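Local coordinates for tetracycline repressor protein class G (PDB 6RX9), which represses the tetracycline resistance gene by binding its operator DNA through a helix-turn-helix region and loses affinity for it when tetracycline binds, at residues A[82-87]-A[186-191]. Numbering follows the deposited sequence.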
loop_
_atom_site.group_PDB
_atom_site.type_symbol
_atom_site.label_atom_id
_atom_site.label_comp_id
_atom_site.label_asym_id
_atom_site.label_seq_id
_atom_site.Cartn_x
_atom_site.Cartn_y
_atom_site.Cartn_z
ATOM N N ASN A 82 -8.304 -2.354 -15.504
ATOM C CA ASN A 82 -6.925 -1.874 -15.213
ATOM C C ASN A 82 -6.555 -2.262 -13.773
ATOM O O ASN A 82 -5.457 -2.813 -13.568
ATOM C CB ASN A 82 -6.786 -0.367 -15.439
ATOM C CG ASN A 82 -5.367 0.127 -15.245
ATOM O OD1 ASN A 82 -5.012 0.591 -14.166
ATOM N ND2 ASN A 82 -4.547 0.020 -16.278
ATOM N N ALA A 83 -7.449 -2.010 -12.813
ATOM C CA ALA A 83 -7.232 -2.319 -11.378
ATOM C C ALA A 83 -7.030 -3.830 -11.199
ATOM O O ALA A 83 -6.076 -4.217 -10.491
ATOM C CB ALA A 83 -8.381 -1.805 -10.546
ATOM N N LEU A 84 -7.875 -4.649 -11.833
ATOM C CA LEU A 84 -7.860 -6.133 -11.691
ATOM C C LEU A 84 -6.548 -6.704 -12.251
ATOM O O LEU A 84 -6.001 -7.647 -11.645
ATOM C CB LEU A 84 -9.082 -6.730 -12.396
ATOM C CG LEU A 84 -10.417 -6.511 -11.684
ATOM C CD1 LEU A 84 -11.582 -6.744 -12.630
ATOM C CD2 LEU A 84 -10.535 -7.408 -10.459
ATOM N N SER A 85 -6.067 -6.147 -13.368
ATOM C CA SER A 85 -4.802 -6.542 -14.045
ATOM C C SER A 85 -3.602 -6.202 -13.150
ATOM O O SER A 85 -2.671 -7.030 -13.074
ATOM C CB SER A 85 -4.681 -5.890 -15.401
ATOM O OG SER A 85 -4.414 -4.500 -15.281
ATOM N N PHE A 86 -3.623 -5.028 -12.512
ATOM C CA PHE A 86 -2.570 -4.567 -11.566
ATOM C C PHE A 86 -2.534 -5.513 -10.358
ATOM O O PHE A 86 -1.437 -5.941 -9.960
ATOM C CB PHE A 86 -2.801 -3.103 -11.178
ATOM C CG PHE A 86 -1.726 -2.465 -10.328
ATOM C CD1 PHE A 86 -0.394 -2.841 -10.441
ATOM C CD2 PHE A 86 -2.043 -1.449 -9.440
ATOM C CE1 PHE A 86 0.584 -2.235 -9.665
ATOM C CE2 PHE A 86 -1.066 -0.846 -8.663
ATOM C CZ PHE A 86 0.246 -1.243 -8.774
ATOM N N ARG A 87 -3.702 -5.861 -9.808
ATOM C CA ARG A 87 -3.814 -6.793 -8.654
ATOM C C ARG A 87 -3.238 -8.164 -9.036
ATOM O O ARG A 87 -2.437 -8.709 -8.251
ATOM C CB ARG A 87 -5.267 -6.927 -8.191
ATOM C CG ARG A 87 -5.445 -7.918 -7.050
ATOM C CD ARG A 87 -6.881 -8.003 -6.597
ATOM N NE ARG A 87 -7.041 -8.873 -5.439
ATOM C CZ ARG A 87 -7.779 -9.978 -5.399
ATOM N NH1 ARG A 87 -8.457 -10.379 -6.463
ATOM N NH2 ARG A 87 -7.849 -10.677 -4.280
ATOM N N ALA A 186 -14.056 -11.045 -3.167
ATOM C CA ALA A 186 -15.316 -10.325 -2.854
ATOM C C ALA A 186 -14.997 -8.991 -2.166
ATOM O O ALA A 186 -15.556 -7.963 -2.585
ATOM C CB ALA A 186 -16.226 -11.186 -2.006
ATOM N N ALA A 187 -14.116 -9.009 -1.161
ATOM C CA ALA A 187 -13.673 -7.817 -0.399
ATOM C C ALA A 187 -12.986 -6.826 -1.346
ATOM O O ALA A 187 -13.333 -5.631 -1.315
ATOM C CB ALA A 187 -12.756 -8.227 0.730
ATOM N N PHE A 188 -12.037 -7.301 -2.157
ATOM C CA PHE A 188 -11.296 -6.452 -3.124
ATOM C C PHE A 188 -12.291 -5.763 -4.068
ATOM O O PHE A 188 -12.229 -4.531 -4.222
ATOM C CB PHE A 188 -10.282 -7.256 -3.938
ATOM C CG PHE A 188 -9.647 -6.423 -5.019
ATOM C CD1 PHE A 188 -8.630 -5.531 -4.714
ATOM C CD2 PHE A 188 -10.118 -6.472 -6.321
ATOM C CE1 PHE A 188 -8.063 -4.739 -5.700
ATOM C CE2 PHE A 188 -9.553 -5.674 -7.304
ATOM C CZ PHE A 188 -8.527 -4.811 -6.991
ATOM N N ASN A 189 -13.185 -6.547 -4.674
ATOM C CA ASN A 189 -14.175 -6.063 -5.673
ATOM C C ASN A 189 -15.110 -5.040 -5.016
ATOM O O ASN A 189 -15.462 -4.064 -5.691
ATOM C CB ASN A 189 -14.917 -7.223 -6.340
ATOM C CG ASN A 189 -14.078 -7.900 -7.404
ATOM O OD1 ASN A 189 -13.652 -7.259 -8.364
ATOM N ND2 ASN A 189 -13.823 -9.186 -7.241
ATOM N N PHE A 190 -15.456 -5.209 -3.737
ATOM C CA PHE A 190 -16.351 -4.261 -3.022
ATOM C C PHE A 190 -15.682 -2.884 -2.925
ATOM O O PHE A 190 -16.342 -1.885 -3.250
ATOM C CB PHE A 190 -16.764 -4.770 -1.640
ATOM C CG PHE A 190 -17.553 -3.746 -0.869
ATOM C CD1 PHE A 190 -18.894 -3.528 -1.152
ATOM C CD2 PHE A 190 -16.945 -2.959 0.096
ATOM C CE1 PHE A 190 -19.614 -2.567 -0.459
ATOM C CE2 PHE A 190 -17.667 -1.999 0.787
ATOM C CZ PHE A 190 -19.001 -1.807 0.509
ATOM N N GLY A 191 -14.418 -2.824 -2.490
ATOM C CA GLY A 191 -13.652 -1.565 -2.409
ATOM C C GLY A 191 -13.477 -0.917 -3.776
ATOM O O GLY A 191 -13.605 0.323 -3.869
#
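Arg87 lays its aliphatic chain and guanidinium across one face of the Phe188 ring. Arg87 CD sits 3.3 Å from the centroid of the Phe188 ring, almost exactly on the ring normal, a CH-pi contact with all six ring carbons at nearly equal range. Beyond it the guanidinium stacks flat, planes 13° apart, displaced toward the root of the phenylalanine so that Phe188 CB lies over its centre. Both side chains have CG anti to the backbone N (chi1 177° for Arg87), and the arginine, extended from CG to NE, runs back along the ring toward CB. At the ring edge, Leu84 CD2 packs 3.7 Å from Phe188 CE2, and the same methyl lies 3.8 Å from Asn189 OD1. The guanidinium is held in place by a salt bridge from NH1 to Asp185 and a hydrogen bond from NH2 to Gln148, which probably fix its rotation over the ring. The axes of 82-87, which also carries the probable tetracycline ligand Asn82, and 186-191 approach to 11.7 Å at 142°, roughly antiparallel. Helix 127-155 packs against both segments in the ligand-binding and dimerisation domain: Tyr140 stacks near Phe188 and hydrogen-bonds Phe188 O through OH, while Val137 touches Ala83.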